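Local structure of SusD superfamily protein (Parabacteroides distasonis, 3OTN) at residues 370-373 / 377-380; 398-401 / 405-408. The protein probably binds carbohydrate or another nutrient at the cell outer membrane. One frame throughout, in Å; residues are numbered along the deposited sequence. Where two conformers were deposited one is given.

Contact 1. Residues 370-373 / 377-380; sequences AQVN and TPNQ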
loop_
_atom_site.group_PDB
_atom_site.type_symbol
_atom_site.label_atom_id
_atom_site.label_comp_id
_atom_site.label_asym_id
_atom_site.label_seq_id
_atom_site.Cartn_x
_atom_site.Cartn_y
_atom_site.Cartn_z
ATOM N N ALA A 370 -15.519 6.043 -6.905
ATOM C CA ALA A 370 -16.631 6.350 -6.005
ATOM C C ALA A 370 -17.747 7.135 -6.702
ATOM O O ALA A 370 -18.946 6.862 -6.491
ATOM C CB ALA A 370 -16.122 7.140 -4.774
ATOM N N GLN A 371 -17.346 8.134 -7.499
ATOM C CA GLN A 371 -18.287 9.034 -8.169
ATOM C C GLN A 371 -19.153 8.264 -9.157
ATOM O O GLN A 371 -20.390 8.405 -9.140
ATOM C CB GLN A 371 -17.556 10.204 -8.871
ATOM C CG GLN A 371 -18.473 11.246 -9.466
ATOM C CD GLN A 371 -18.879 10.926 -10.909
ATOM O OE1 GLN A 371 -18.028 10.620 -11.735
ATOM N NE2 GLN A 371 -20.170 11.008 -11.208
ATOM N N VAL A 372 -18.523 7.448 -10.004
ATOM C CA VAL A 372 -19.294 6.682 -10.972
ATOM C C VAL A 372 -20.219 5.648 -10.297
ATOM O O VAL A 372 -21.321 5.400 -10.774
ATOM C CB VAL A 372 -18.437 6.021 -12.083
ATOM C CG1 VAL A 372 -17.654 4.827 -11.560
ATOM C CG2 VAL A 372 -19.350 5.610 -13.227
ATOM N N ASN A 373 -19.770 5.069 -9.196
ATOM C CA ASN A 373 -20.573 4.119 -8.439
ATOM C C ASN A 373 -21.744 4.802 -7.724
ATOM O O ASN A 373 -22.846 4.288 -7.730
ATOM C CB ASN A 373 -19.688 3.343 -7.427
ATOM C CG ASN A 373 -19.060 2.078 -8.022
ATOM O OD1 ASN A 373 -19.766 1.139 -8.360
ATOM N ND2 ASN A 373 -17.736 2.037 -8.097
ATOM N N THR A 377 -22.974 7.358 -13.382
ATOM C CA THR A 377 -22.539 7.958 -14.644
ATOM C C THR A 377 -21.359 8.911 -14.321
ATOM O O THR A 377 -21.376 9.583 -13.286
ATOM C CB THR A 377 -23.742 8.661 -15.396
ATOM O OG1 THR A 377 -23.343 9.057 -16.724
ATOM C CG2 THR A 377 -24.308 9.876 -14.605
ATOM N N PRO A 378 -20.315 8.936 -15.170
ATOM C CA PRO A 378 -19.176 9.765 -14.825
ATOM C C PRO A 378 -19.483 11.250 -15.017
ATOM O O PRO A 378 -20.137 11.614 -15.987
ATOM C CB PRO A 378 -18.088 9.276 -15.797
ATOM C CG PRO A 378 -18.838 8.841 -16.972
ATOM C CD PRO A 378 -20.093 8.238 -16.445
ATOM N N ASN A 379 -19.028 12.087 -14.091
ATOM C CA ASN A 379 -19.071 13.546 -14.271
ATOM C C ASN A 379 -17.757 14.032 -14.922
ATOM O O ASN A 379 -16.813 13.238 -15.153
ATOM C CB ASN A 379 -19.403 14.259 -12.945
ATOM C CG ASN A 379 -18.284 14.163 -11.877
ATOM O OD1 ASN A 379 -17.128 13.843 -12.158
ATOM N ND2 ASN A 379 -18.646 14.482 -10.645
ATOM N N GLN A 380 -17.682 15.337 -15.211
ATOM C CA GLN A 380 -16.535 15.878 -15.945
ATOM C C GLN A 380 -15.216 15.703 -15.194
ATOM O O GLN A 380 -14.187 15.486 -15.825
ATOM C CB GLN A 380 -16.732 17.354 -16.331
ATOM C CG GLN A 380 -15.703 17.876 -17.366
ATOM C CD GLN A 380 -15.796 17.126 -18.696
ATOM O OE1 GLN A 380 -16.890 16.918 -19.234
ATOM N NE2 GLN A 380 -14.655 16.705 -19.219
#

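Contact 2. Residues 398-401 / 405-408; sequences FKQT and AFLE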
loop_
_atom_site.group_PDB
_atom_site.type_symbol
_atom_site.label_atom_id
_atom_site.label_comp_id
_atom_site.label_asym_id
_atom_site.label_seq_id
_atom_site.Cartn_x
_atom_site.Cartn_y
_atom_site.Cartn_z
ATOM N N PHE A 398 -9.962 8.778 -23.402
ATOM C CA PHE A 398 -10.893 7.664 -23.356
ATOM C C PHE A 398 -12.262 8.087 -23.942
ATOM O O PHE A 398 -12.857 9.062 -23.488
ATOM C CB PHE A 398 -11.042 7.218 -21.910
ATOM C CG PHE A 398 -11.985 6.077 -21.718
ATOM C CD1 PHE A 398 -11.644 4.801 -22.145
ATOM C CD2 PHE A 398 -13.207 6.274 -21.081
ATOM C CE1 PHE A 398 -12.513 3.718 -21.954
ATOM C CE2 PHE A 398 -14.083 5.210 -20.888
ATOM C CZ PHE A 398 -13.735 3.928 -21.316
ATOM N N LYS A 399 -12.713 7.343 -24.946
ATOM C CA LYS A 399 -14.071 7.450 -25.528
ATOM C C LYS A 399 -15.123 6.696 -24.676
ATOM O O LYS A 399 -15.148 5.446 -24.692
ATOM C CB LYS A 399 -14.051 6.851 -26.948
ATOM C CG LYS A 399 -13.357 5.460 -27.053
ATOM N N GLN A 400 -15.990 7.419 -23.957
ATOM C CA GLN A 400 -16.961 6.749 -23.067
ATOM C C GLN A 400 -18.107 6.160 -23.881
ATOM O O GLN A 400 -18.495 6.681 -24.940
ATOM C CB GLN A 400 -17.500 7.668 -21.946
ATOM C CG GLN A 400 -18.223 6.926 -20.772
ATOM C CD GLN A 400 -19.756 7.110 -20.746
ATOM O OE1 GLN A 400 -20.313 7.845 -21.558
ATOM N NE2 GLN A 400 -20.433 6.456 -19.796
ATOM N N THR A 401 -18.618 5.035 -23.393
ATOM C CA THR A 401 -19.786 4.380 -23.967
ATOM C C THR A 401 -20.868 4.187 -22.887
ATOM O O THR A 401 -22.059 4.465 -23.141
ATOM C CB THR A 401 -19.393 3.066 -24.695
ATOM O OG1 THR A 401 -18.518 2.288 -23.866
ATOM C CG2 THR A 401 -18.683 3.397 -26.021
ATOM N N ALA A 405 -18.403 0.492 -18.621
ATOM C CA ALA A 405 -17.147 0.614 -19.364
ATOM C C ALA A 405 -16.231 1.660 -18.709
ATOM O O ALA A 405 -15.014 1.460 -18.672
ATOM C CB ALA A 405 -17.366 0.980 -20.831
ATOM N N PHE A 406 -16.810 2.771 -18.231
ATOM C CA PHE A 406 -16.016 3.787 -17.518
ATOM C C PHE A 406 -15.434 3.269 -16.206
ATOM O O PHE A 406 -14.270 3.519 -15.913
ATOM C CB PHE A 406 -16.786 5.084 -17.278
ATOM C CG PHE A 406 -15.920 6.196 -16.779
ATOM C CD1 PHE A 406 -15.260 7.024 -17.670
ATOM C CD2 PHE A 406 -15.762 6.418 -15.413
ATOM C CE1 PHE A 406 -14.459 8.044 -17.214
ATOM C CE2 PHE A 406 -14.940 7.416 -14.957
ATOM C CZ PHE A 406 -14.289 8.224 -15.852
ATOM N N LEU A 407 -16.224 2.557 -15.411
ATOM C CA LEU A 407 -15.697 1.946 -14.197
ATOM C C LEU A 407 -14.538 0.985 -14.494
ATOM O O LEU A 407 -13.525 0.975 -13.779
ATOM C CB LEU A 407 -16.809 1.245 -13.433
ATOM C CG LEU A 407 -16.487 0.580 -12.099
ATOM C CD1 LEU A 407 -15.737 1.521 -11.169
ATOM C CD2 LEU A 407 -17.774 0.080 -11.463
ATOM N N GLU A 408 -14.658 0.195 -15.562
ATOM C CA GLU A 408 -13.598 -0.742 -15.890
ATOM C C GLU A 408 -12.326 -0.026 -16.382
ATOM O O GLU A 408 -11.206 -0.520 -16.154
ATOM C CB GLU A 408 -14.105 -1.807 -16.872
ATOM C CG GLU A 408 -15.150 -2.700 -16.215
ATOM C CD GLU A 408 -15.563 -3.910 -17.026
ATOM O OE1 GLU A 408 -14.970 -4.167 -18.087
ATOM O OE2 GLU A 408 -16.484 -4.621 -16.558
#

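Contact 1. Residues 370-373 / 377-380
The link between two consecutive helices of this SusD-family protein, 360-375 and 380-392, is fastened where the side chain of Gln371 reaches from the last turns of the first helix to the loop residues Thr377 and Asn379. Glutamine suits the place because one amide carries both a donor and an acceptor, and the passing backbone presents a carbonyl and an N-H to match. NE2 of Gln371 gives a hydrogen bond of 2.8 Å to O of Thr377, lying in the plane of that carbonyl. In return N of Asn379 donates to OE1 of Gln371 over 3.0 Å; the N-H points almost straight at the oxygen (168°), yet the nitrogen stands above the carbonyl plane of the glutamine. CG of Gln371 lies anti to its backbone N (chi1 -174°), and a bend at chi2 then turns the amide to the loop.

The amide of Asn379 stacks on that of Gln371, the two planes only 8° apart, with CG of Asn379 3.4 Å from CD of Gln371. Both groups are held by further bonds: OE1 of Gln371 also hydrogen-bonds OG of Ser382, and NE2 hydrogen-bonds OD2 of Asp375, while ND2 of Asn379 is bonded to the hydroxyl of Tyr367. Asn379 is the N-cap of helix 380-392, its OD1 accepting from N of Ser382, a task asparagine's short amide performs well.

Beside this polar grip, CG2 of Val372 rests 4.2 Å from CD of Pro378, whose ring suits the extended backbone here. Farther out, Val372 packs on Ala403 and Leu407 and Pro378 on Phe406, so helix 403-418 covers the apolar flank, while Ala370 on the same turn faces helix 210-225.

Contact 2. Residues 398-401 / 405-408
With CG anti to the backbone N in both Phe398 (chi1 180°) and Phe406 (chi1 -170°), the two rings are brought together where the loop after helix 380-392 leads into helix 403-418. This is a helix-loop-helix connection in the RagB/SusD part of the chain, and its loop folds back on the first turn of the second helix. The rings meet obliquely, CE2 of Phe398 lying 3.9 Å from CD1 of Phe406. At its far end the Phe398 ring reaches the helix backbone, with CZ 3.8 Å from O of Ala405. A large flat side chain suits position 398, since it spans from the loop to the helix and also packs on Val386 and Arg390 of helix 380-392. Phe406 is the buried member of the pair, resting on Ser382 and Val386 of that helix as well.

Replacing Phe398 by an alanine would probably leave CD1 of Phe406 without its aromatic neighbour and weaken the loop's hold on both helices, as the ring contacts with Ala405, Val386 and Arg390 would go too.

Farther along the loop, in the conformer given of the two modelled for Gln400, its CG lies 4.2 Å from CB of Phe406. Ala405, small enough to let the loop come near, turns its methyl to Thr401: CB of Ala405 is 3.5 Å from OG1 of Thr401.

In the fold
Contact 1 is partly buried and polar at heart, whereas contact 2 lies at the surface and has no hydrogen bond between its segments. Each joins a loop to a helix: 377-380 folds back on the helix it leaves, 398-401 on the helix it enters. Helix 380-392 runs between the two loops along the chain and is touched from both contacts. Their centres are 11 Å apart and they meet directly, ND2 of Asn373 lying 3.7 Å from CD1 of Leu407. Thus a bonded amide secures the first link between helices, and apolar side chains the second, longer loop.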